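Local coordinates for protein putative P450-like enzyme (Streptomyces himastatinicus ATCC 53653, PDB 5Z9J) that binds heme b and probably works as a cytochrome P450 monooxygenase in Streptomyces secondary metabolism, at residues A[106-115]-A[356-367]; A[252-263]-A[326-334]. One frame throughout, in Å; residues are numbered along the deposited sequence.

Contact 1 of 2, residues A[106-115]-A[356-367]; sequences VHGIIHELLD and ESKAAVEILLDR
Arg367 NH1 is gripped twice by His111, giving a 3.1 Å bond to His111 O and a 3.0 Å bond to its ND1, where it lies at the ring edge, close to the imidazole plane. Ring and guanidinium are nearly coplanar, 20° apart. Arg367 NH2 meets Asp115 OD1 at 2.9 Å, almost along that oxygen's C-O bond, in a salt bridge. The arginine's bend at chi3 (40°) turns its guanidinium across helix 106-115, so that Leu114 CB sits over the centre of one face, 3.4 Å from CZ. An alanine in place of Arg367 is likely to leave the Asp115 carboxylate without this charge partner and His111 ND1 without this donor.

One turn earlier Ile363 is a knob in the hole formed by His107, Ile110, His111 and Leu114; its CG2 meets Ile110 CG2 at 3.6 Å. Ala359 CB lies over the His107 ring in a CH-pi contact, 4.0 Å from the centroid. The axes of segments 106-115 and 356-367 come within 10.0 Å and cross at -43°. In P450 terms helices D and L pack here; Met137 of helix 132-142 touches Val106 and Glu356, and Phe129 of helix 125-130 touches Ile110, Leu114 and Leu364.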
loop_
_atom_site.group_PDB
_atom_site.type_symbol
_atom_site.label_atom_id
_atom_site.label_comp_id
_atom_site.label_asym_id
_atom_site.label_seq_id
_atom_site.Cartn_x
_atom_site.Cartn_y
_atom_site.Cartn_z
ATOM N N VAL A 106 -7.222 -15.420 -10.189
ATOM C CA VAL A 106 -5.858 -14.987 -9.973
ATOM C C VAL A 106 -4.850 -15.943 -10.613
ATOM O O VAL A 106 -3.841 -15.514 -11.135
ATOM C CB VAL A 106 -5.566 -14.789 -8.458
ATOM C CG1 VAL A 106 -5.633 -16.098 -7.697
ATOM C CG2 VAL A 106 -4.226 -14.086 -8.242
ATOM N N HIS A 107 -5.126 -17.231 -10.595
ATOM C CA HIS A 107 -4.153 -18.191 -11.090
ATOM C C HIS A 107 -4.110 -18.102 -12.608
ATOM O O HIS A 107 -3.048 -18.282 -13.232
ATOM C CB HIS A 107 -4.475 -19.602 -10.585
ATOM C CG HIS A 107 -4.191 -19.767 -9.124
ATOM N ND1 HIS A 107 -3.007 -20.292 -8.640
ATOM C CD2 HIS A 107 -4.914 -19.419 -8.036
ATOM C CE1 HIS A 107 -3.031 -20.291 -7.321
ATOM N NE2 HIS A 107 -4.178 -19.765 -6.926
ATOM N N GLY A 108 -5.279 -17.833 -13.189
ATOM C CA GLY A 108 -5.385 -17.638 -14.626
ATOM C C GLY A 108 -4.567 -16.434 -15.044
ATOM O O GLY A 108 -3.800 -16.508 -15.997
ATOM N N ILE A 109 -4.677 -15.340 -14.289
ATOM C CA ILE A 109 -3.968 -14.103 -14.627
ATOM C C ILE A 109 -2.468 -14.253 -14.528
ATOM O O ILE A 109 -1.719 -13.771 -15.401
ATOM C CB ILE A 109 -4.376 -12.938 -13.697
ATOM C CG1 ILE A 109 -5.870 -12.672 -13.829
ATOM C CG2 ILE A 109 -3.585 -11.691 -14.022
ATOM C CD1 ILE A 109 -6.298 -12.493 -15.303
ATOM N N ILE A 110 -2.052 -14.941 -13.463
ATOM C CA ILE A 110 -0.649 -15.191 -13.212
ATOM C C ILE A 110 0.010 -16.031 -14.297
ATOM O O ILE A 110 1.071 -15.675 -14.807
ATOM C CB ILE A 110 -0.473 -15.896 -11.867
ATOM C CG1 ILE A 110 -0.735 -14.921 -10.742
ATOM C CG2 ILE A 110 0.943 -16.465 -11.741
ATOM C CD1 ILE A 110 -0.902 -15.604 -9.391
ATOM N N HIS A 111 -0.628 -17.135 -14.646
ATOM C CA HIS A 111 -0.091 -18.003 -15.687
ATOM C C HIS A 111 -0.001 -17.279 -17.005
ATOM O O HIS A 111 0.939 -17.478 -17.765
ATOM C CB HIS A 111 -0.951 -19.249 -15.849
ATOM C CG HIS A 111 -0.727 -20.260 -14.776
ATOM N ND1 HIS A 111 0.480 -20.902 -14.607
ATOM C CD2 HIS A 111 -1.538 -20.711 -13.790
ATOM C CE1 HIS A 111 0.398 -21.724 -13.574
ATOM N NE2 HIS A 111 -0.816 -21.624 -13.058
ATOM N N GLU A 112 -0.978 -16.425 -17.249
ATOM C CA GLU A 112 -1.049 -15.596 -18.450
ATOM C C GLU A 112 0.094 -14.590 -18.506
ATOM O O GLU A 112 0.714 -14.386 -19.542
ATOM C CB GLU A 112 -2.379 -14.880 -18.469
ATOM C CG GLU A 112 -2.931 -14.581 -19.801
ATOM C CD GLU A 112 -4.281 -13.887 -19.677
ATOM O OE1 GLU A 112 -5.196 -14.478 -19.052
ATOM O OE2 GLU A 112 -4.423 -12.758 -20.195
ATOM N N LEU A 113 0.391 -13.976 -17.371
ATOM C CA LEU A 113 1.532 -13.097 -17.285
ATOM C C LEU A 113 2.842 -13.841 -17.565
ATOM O O LEU A 113 3.698 -13.351 -18.317
ATOM C CB LEU A 113 1.572 -12.424 -15.917
ATOM C CG LEU A 113 0.520 -11.321 -15.733
ATOM C CD1 LEU A 113 0.519 -10.824 -14.302
ATOM C CD2 LEU A 113 0.785 -10.173 -16.692
ATOM N N LEU A 114 3.025 -15.010 -16.952
ATOM C CA LEU A 114 4.298 -15.685 -17.114
ATOM C C LEU A 114 4.430 -16.267 -18.519
ATOM O O LEU A 114 5.518 -16.295 -19.098
ATOM C CB LEU A 114 4.456 -16.783 -16.065
ATOM C CG LEU A 114 4.567 -16.078 -14.710
ATOM C CD1 LEU A 114 4.601 -17.054 -13.512
ATOM C CD2 LEU A 114 5.719 -15.042 -14.674
ATOM N N ASP A 115 3.302 -16.639 -19.108
ATOM C CA ASP A 115 3.310 -17.065 -20.503
ATOM C C ASP A 115 3.829 -15.918 -21.354
ATOM O O ASP A 115 4.456 -16.141 -22.385
ATOM C CB ASP A 115 1.916 -17.493 -20.958
ATOM C CG ASP A 115 1.527 -18.865 -20.417
ATOM O OD1 ASP A 115 2.375 -19.525 -19.791
ATOM O OD2 ASP A 115 0.391 -19.319 -20.664
ATOM N N GLU A 356 -3.315 -12.956 -3.389
ATOM C CA GLU A 356 -2.545 -12.661 -4.606
ATOM C C GLU A 356 -1.087 -12.965 -4.494
ATOM O O GLU A 356 -0.474 -13.524 -5.385
ATOM C CB GLU A 356 -2.586 -11.170 -4.948
ATOM C CG GLU A 356 -3.852 -10.635 -5.412
ATOM C CD GLU A 356 -3.694 -9.189 -5.818
ATOM O OE1 GLU A 356 -3.750 -8.981 -7.035
ATOM O OE2 GLU A 356 -3.526 -8.272 -4.966
ATOM N N SER A 357 -0.510 -12.446 -3.430
ATOM C CA SER A 357 0.905 -12.601 -3.193
ATOM C C SER A 357 1.261 -14.077 -3.006
ATOM O O SER A 357 2.210 -14.562 -3.582
ATOM C CB SER A 357 1.310 -11.814 -1.947
ATOM O OG SER A 357 1.155 -10.456 -2.248
ATOM N N LYS A 358 0.474 -14.786 -2.200
ATOM C CA LYS A 358 0.674 -16.221 -1.990
ATOM C C LYS A 358 0.612 -16.995 -3.318
ATOM O O LYS A 358 1.476 -17.836 -3.605
ATOM C CB LYS A 358 -0.364 -16.768 -1.027
ATOM C CG LYS A 358 -0.283 -18.291 -0.828
ATOM C CD LYS A 358 -1.349 -18.790 0.175
ATOM C CE LYS A 358 -1.434 -20.300 0.184
ATOM N NZ LYS A 358 -2.544 -20.741 1.081
ATOM N N ALA A 359 -0.418 -16.714 -4.129
ATOM C CA ALA A 359 -0.553 -17.389 -5.393
ATOM C C ALA A 359 0.650 -17.081 -6.279
ATOM O O ALA A 359 1.180 -17.949 -6.955
ATOM C CB ALA A 359 -1.887 -16.925 -6.127
ATOM N N ALA A 360 1.094 -15.834 -6.235
ATOM C CA ALA A 360 2.173 -15.371 -7.096
ATOM C C ALA A 360 3.488 -16.016 -6.715
ATOM O O ALA A 360 4.213 -16.503 -7.561
ATOM C CB ALA A 360 2.286 -13.878 -7.018
ATOM N N VAL A 361 3.804 -15.988 -5.424
ATOM C CA VAL A 361 5.047 -16.593 -5.002
ATOM C C VAL A 361 5.096 -18.087 -5.281
ATOM O O VAL A 361 6.104 -18.600 -5.772
ATOM C CB VAL A 361 5.270 -16.370 -3.520
ATOM C CG1 VAL A 361 6.469 -17.218 -3.022
ATOM C CG2 VAL A 361 5.513 -14.876 -3.265
ATOM N N GLU A 362 4.000 -18.778 -4.955
ATOM C CA GLU A 362 3.893 -20.201 -5.166
ATOM C C GLU A 362 4.107 -20.532 -6.627
ATOM O O GLU A 362 4.833 -21.461 -6.957
ATOM C CB GLU A 362 2.531 -20.718 -4.702
ATOM C CG GLU A 362 2.439 -20.834 -3.199
ATOM C CD GLU A 362 1.064 -21.272 -2.761
ATOM O OE1 GLU A 362 0.074 -21.192 -3.565
ATOM O OE2 GLU A 362 0.950 -21.707 -1.598
ATOM N N ILE A 363 3.426 -19.796 -7.507
ATOM C CA ILE A 363 3.549 -20.125 -8.892
ATOM C C ILE A 363 4.937 -19.742 -9.451
ATOM O O ILE A 363 5.483 -20.487 -10.263
ATOM C CB ILE A 363 2.404 -19.491 -9.716
ATOM C CG1 ILE A 363 1.129 -20.269 -9.418
ATOM C CG2 ILE A 363 2.711 -19.584 -11.213
ATOM C CD1 ILE A 363 -0.136 -19.691 -10.080
ATOM N N LEU A 364 5.544 -18.654 -8.978
ATOM C CA LEU A 364 6.923 -18.347 -9.364
ATOM C C LEU A 364 7.852 -19.466 -8.923
ATOM O O LEU A 364 8.766 -19.844 -9.660
ATOM C CB LEU A 364 7.400 -16.980 -8.788
ATOM C CG LEU A 364 6.874 -15.754 -9.601
ATOM C CD1 LEU A 364 7.281 -14.411 -8.965
ATOM C CD2 LEU A 364 7.419 -15.826 -11.020
ATOM N N LEU A 365 7.641 -20.001 -7.729
ATOM C CA LEU A 365 8.520 -21.089 -7.241
ATOM C C LEU A 365 8.461 -22.398 -8.044
ATOM O O LEU A 365 9.464 -23.131 -8.143
ATOM C CB LEU A 365 8.185 -21.403 -5.798
ATOM C CG LEU A 365 8.559 -20.358 -4.751
ATOM C CD1 LEU A 365 8.153 -20.851 -3.398
ATOM C CD2 LEU A 365 10.056 -20.071 -4.794
ATOM N N ASP A 366 7.272 -22.692 -8.578
ATOM C CA ASP A 366 6.983 -23.932 -9.279
ATOM C C ASP A 366 7.334 -23.854 -10.763
ATOM O O ASP A 366 7.864 -24.810 -11.310
ATOM C CB ASP A 366 5.527 -24.329 -9.064
ATOM C CG ASP A 366 5.284 -24.904 -7.678
ATOM O OD1 ASP A 366 6.273 -25.391 -7.011
ATOM O OD2 ASP A 366 4.110 -24.835 -7.236
ATOM N N ARG A 367 6.968 -22.744 -11.407
ATOM C CA ARG A 367 7.247 -22.532 -12.815
ATOM C C ARG A 367 8.680 -22.052 -13.097
ATOM O O ARG A 367 9.259 -22.412 -14.127
ATOM C CB ARG A 367 6.315 -21.467 -13.400
ATOM C CG ARG A 367 4.866 -21.767 -13.295
ATOM C CD ARG A 367 3.967 -20.885 -14.227
ATOM N NE ARG A 367 4.532 -20.653 -15.561
ATOM C CZ ARG A 367 3.858 -20.106 -16.579
ATOM N NH1 ARG A 367 2.568 -19.814 -16.455
ATOM N NH2 ARG A 367 4.451 -19.906 -17.752
#

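Contact 2 of 2, residues A[252-263]-A[326-334]; sequences CLDAFSDQDARV and DVFDAGRSP
Gln259, in the short helix that follows helix 240-255, reaches into the P450 loop 326-334, which carries the arginine of the ERR triad: Arg332 NE forms a salt bridge with Glu276, and Arg279 is the third member. From CB, which points toward the loop, the chain brings CG to 3.4 Å from Phe328 O and beside the edge of the Phe328 ring. The bend at chi2 (-51°) then carries the amide to the Ala330 N-H. OE1 takes that N-H, with Ala330 N at 2.9 Å, in a nearly straight bond (170°), tilted from the carbonyl plane, and also receives a weak bond from Arg262 NH1. NE2 turns back to Asp258 OD2, so both ends of the amide are held and its rotation is fixed.

Beside it, the Phe256 and Phe328 rings are nearly parallel, planes at 24°, but offset enough to share little of their faces. Cys252 CB sits over a face of the Phe328 ring, 4.2 Å from its centroid. Val263 CG2 packs on Ala330 CB. Asp329 OD1 is shared: Gly331 N reaches it in an Asx turn, while Arg262 NH1 arrives at 3.0 Å from the opposite face of the carboxylate plane.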
loop_
_atom_site.group_PDB
_atom_site.type_symbol
_atom_site.label_atom_id
_atom_site.label_comp_id
_atom_site.label_asym_id
_atom_site.label_seq_id
_atom_site.Cartn_x
_atom_site.Cartn_y
_atom_site.Cartn_z
ATOM N N CYS A 252 14.138 -11.131 -1.189
ATOM C CA CYS A 252 14.582 -11.654 0.109
ATOM C C CYS A 252 14.938 -13.177 0.107
ATOM O O CYS A 252 15.883 -13.634 0.770
ATOM C CB CYS A 252 13.502 -11.314 1.157
ATOM S SG CYS A 252 13.495 -9.564 1.597
ATOM N N LEU A 253 14.140 -13.968 -0.591
ATOM C CA LEU A 253 14.405 -15.366 -0.841
ATOM C C LEU A 253 15.750 -15.555 -1.562
ATOM O O LEU A 253 16.499 -16.484 -1.276
ATOM C CB LEU A 253 13.279 -15.965 -1.696
ATOM C CG LEU A 253 11.942 -16.192 -0.998
ATOM C CD1 LEU A 253 10.924 -16.666 -2.011
ATOM C CD2 LEU A 253 12.061 -17.207 0.066
ATOM N N ASP A 254 15.980 -14.745 -2.597
ATOM C CA ASP A 254 17.251 -14.798 -3.309
ATOM C C ASP A 254 18.404 -14.465 -2.372
ATOM O O ASP A 254 19.461 -15.084 -2.426
ATOM C CB ASP A 254 17.254 -13.842 -4.488
ATOM C CG ASP A 254 18.563 -13.881 -5.277
ATOM O OD1 ASP A 254 18.636 -14.569 -6.310
ATOM O OD2 ASP A 254 19.532 -13.202 -4.862
ATOM N N ALA A 255 18.188 -13.476 -1.523
ATOM C CA ALA A 255 19.236 -12.977 -0.642
ATOM C C ALA A 255 19.517 -13.943 0.504
ATOM O O ALA A 255 20.661 -14.154 0.878
ATOM C CB ALA A 255 18.821 -11.608 -0.102
ATOM N N PHE A 256 18.460 -14.536 1.053
ATOM C CA PHE A 256 18.578 -15.448 2.198
ATOM C C PHE A 256 18.298 -16.888 1.822
ATOM O O PHE A 256 17.225 -17.433 2.120
ATOM C CB PHE A 256 17.632 -14.991 3.295
ATOM C CG PHE A 256 17.692 -13.520 3.520
ATOM C CD1 PHE A 256 18.897 -12.924 3.914
ATOM C CD2 PHE A 256 16.578 -12.753 3.459
ATOM C CE1 PHE A 256 18.976 -11.568 4.129
ATOM C CE2 PHE A 256 16.652 -11.389 3.678
ATOM C CZ PHE A 256 17.846 -10.801 4.012
ATOM N N SER A 257 19.298 -17.501 1.193
ATOM C CA SER A 257 19.152 -18.830 0.612
ATOM C C SER A 257 18.767 -19.882 1.653
ATOM O O SER A 257 18.145 -20.889 1.298
ATOM C CB SER A 257 20.431 -19.257 -0.121
ATOM O OG SER A 257 21.523 -19.380 0.781
ATOM N N ASP A 258 19.163 -19.675 2.908
ATOM C CA ASP A 258 18.740 -20.559 3.991
ATOM C C ASP A 258 17.220 -20.507 4.149
ATOM O O ASP A 258 16.547 -21.530 4.302
ATOM C CB ASP A 258 19.415 -20.204 5.330
ATOM C CG ASP A 258 19.071 -18.783 5.840
ATOM O OD1 ASP A 258 19.176 -17.787 5.091
ATOM O OD2 ASP A 258 18.607 -18.660 6.989
ATOM N N GLN A 259 16.671 -19.312 4.117
ATOM C CA GLN A 259 15.226 -19.161 4.240
ATOM C C GLN A 259 14.515 -19.669 2.988
ATOM O O GLN A 259 13.432 -20.248 3.043
ATOM C CB GLN A 259 14.870 -17.699 4.470
ATOM C CG GLN A 259 15.428 -17.148 5.732
ATOM C CD GLN A 259 15.087 -18.042 6.926
ATOM O OE1 GLN A 259 13.920 -18.263 7.236
ATOM N NE2 GLN A 259 16.103 -18.561 7.581
ATOM N N ASP A 260 15.156 -19.454 1.859
ATOM C CA ASP A 260 14.656 -19.960 0.573
ATOM C C ASP A 260 14.542 -21.488 0.596
ATOM O O ASP A 260 13.534 -22.061 0.135
ATOM C CB ASP A 260 15.577 -19.474 -0.539
ATOM C CG ASP A 260 15.120 -19.891 -1.917
ATOM O OD1 ASP A 260 14.048 -19.435 -2.351
ATOM O OD2 ASP A 260 15.873 -20.606 -2.603
ATOM N N ALA A 261 15.575 -22.150 1.140
ATOM C CA ALA A 261 15.577 -23.591 1.223
ATOM C C ALA A 261 14.419 -24.055 2.103
ATOM O O ALA A 261 13.795 -25.075 1.820
ATOM C CB ALA A 261 16.934 -24.133 1.773
ATOM N N ARG A 262 14.193 -23.359 3.212
ATOM C CA ARG A 262 13.129 -23.748 4.135
ATOM C C ARG A 262 11.793 -23.737 3.438
ATOM O O ARG A 262 11.009 -24.661 3.604
ATOM C CB ARG A 262 13.061 -22.819 5.357
ATOM C CG ARG A 262 14.194 -22.977 6.373
ATOM C CD ARG A 262 14.062 -21.877 7.442
ATOM N NE ARG A 262 12.888 -22.042 8.305
ATOM C CZ ARG A 262 12.513 -21.168 9.235
ATOM N NH1 ARG A 262 13.152 -20.011 9.359
ATOM N NH2 ARG A 262 11.448 -21.418 9.984
ATOM N N VAL A 263 11.551 -22.688 2.645
ATOM C CA VAL A 263 10.250 -22.481 2.044
ATOM C C VAL A 263 9.989 -23.477 0.913
ATOM O O VAL A 263 8.870 -23.984 0.799
ATOM C CB VAL A 263 10.081 -21.014 1.551
ATOM C CG1 VAL A 263 8.837 -20.852 0.669
ATOM C CG2 VAL A 263 9.987 -20.078 2.759
ATOM N N ASP A 326 16.373 -7.760 13.073
ATOM C CA ASP A 326 17.065 -7.576 11.792
ATOM C C ASP A 326 17.340 -8.914 11.078
ATOM O O ASP A 326 17.971 -8.960 10.022
ATOM C CB ASP A 326 18.353 -6.767 12.001
ATOM C CG ASP A 326 18.080 -5.306 12.360
ATOM O OD1 ASP A 326 16.932 -4.840 12.136
ATOM O OD2 ASP A 326 19.014 -4.608 12.826
ATOM N N VAL A 327 16.828 -9.996 11.650
ATOM C CA VAL A 327 16.950 -11.298 11.029
ATOM C C VAL A 327 15.682 -11.607 10.235
ATOM O O VAL A 327 14.579 -11.448 10.745
ATOM C CB VAL A 327 17.114 -12.397 12.026
ATOM C CG1 VAL A 327 17.031 -13.742 11.346
ATOM C CG2 VAL A 327 18.481 -12.252 12.785
ATOM N N PHE A 328 15.866 -12.075 9.011
ATOM C CA PHE A 328 14.710 -12.480 8.197
ATOM C C PHE A 328 14.323 -13.923 8.520
ATOM O O PHE A 328 15.085 -14.849 8.247
ATOM C CB PHE A 328 15.013 -12.364 6.737
ATOM C CG PHE A 328 13.758 -12.455 5.869
ATOM C CD1 PHE A 328 13.115 -11.311 5.480
ATOM C CD2 PHE A 328 13.225 -13.677 5.503
ATOM C CE1 PHE A 328 11.942 -11.358 4.678
ATOM C CE2 PHE A 328 12.048 -13.735 4.673
ATOM C CZ PHE A 328 11.419 -12.562 4.308
ATOM N N ASP A 329 13.157 -14.121 9.123
ATOM C CA ASP A 329 12.734 -15.480 9.515
ATOM C C ASP A 329 11.460 -15.850 8.788
ATOM O O ASP A 329 10.395 -15.427 9.201
ATOM C CB ASP A 329 12.526 -15.525 11.027
ATOM C CG ASP A 329 12.198 -16.893 11.541
ATOM O OD1 ASP A 329 11.722 -17.735 10.762
ATOM O OD2 ASP A 329 12.462 -17.159 12.745
ATOM N N ALA A 330 11.571 -16.692 7.759
ATOM C CA ALA A 330 10.429 -16.985 6.859
ATOM C C ALA A 330 9.260 -17.591 7.604
ATOM O O ALA A 330 8.112 -17.436 7.199
ATOM C CB ALA A 330 10.847 -17.915 5.727
ATOM N N GLY A 331 9.546 -18.194 8.754
ATOM C CA GLY A 331 8.500 -18.835 9.526
ATOM C C GLY A 331 8.197 -18.080 10.796
ATOM O O GLY A 331 7.632 -18.642 11.729
ATOM N N ARG A 332 8.608 -16.817 10.839
ATOM C CA ARG A 332 8.486 -16.051 12.071
ATOM C C ARG A 332 7.077 -16.057 12.651
ATOM O O ARG A 332 6.107 -15.747 11.952
ATOM C CB ARG A 332 8.915 -14.604 11.865
ATOM C CG ARG A 332 8.956 -13.852 13.210
ATOM C CD ARG A 332 9.340 -12.434 13.058
ATOM N NE ARG A 332 10.700 -12.240 12.586
ATOM C CZ ARG A 332 11.747 -12.054 13.400
ATOM N NH1 ARG A 332 11.584 -12.146 14.721
ATOM N NH2 ARG A 332 12.951 -11.839 12.894
ATOM N N SER A 333 6.998 -16.366 13.935
ATOM C CA SER A 333 5.764 -16.391 14.722
ATOM C C SER A 333 6.099 -16.200 16.183
ATOM O O SER A 333 7.044 -16.800 16.664
ATOM C CB SER A 333 4.988 -17.691 14.564
ATOM O OG SER A 333 3.754 -17.600 15.265
ATOM N N PRO A 334 5.353 -15.338 16.887
ATOM C CA PRO A 334 4.253 -14.561 16.316
ATOM C C PRO A 334 4.803 -13.403 15.494
ATOM O O PRO A 334 5.998 -13.109 15.617
ATOM C CB PRO A 334 3.497 -14.071 17.541
ATOM C CG PRO A 334 4.553 -13.973 18.607
ATOM C CD PRO A 334 5.570 -15.041 18.311
#

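In the fold
Contact 2 is nested inside the chain loop that contact 1 closes, and their centres lie about 20 Å apart. They meet where Leu365 CD1 packs on Val263 CG1 at 4.1 Å. Two helices also join them: helix 240-255 has Thr242 against Glu356 and Ser357 and brings Cys252 to contact 2, while helix 270-280 sets Leu274 against Ser357 and Lys358 and Leu273 and Glu276 against Phe328. Cys347, the axial ligand of the heme iron, falls in the chain between segments 326-334 and 356-367. Contact 1 is nearer the cofactor: the side chain of Glu356 is about 4 Å from the bound heme, whereas the side chain of Phe328 is about 13 Å from the bound heme.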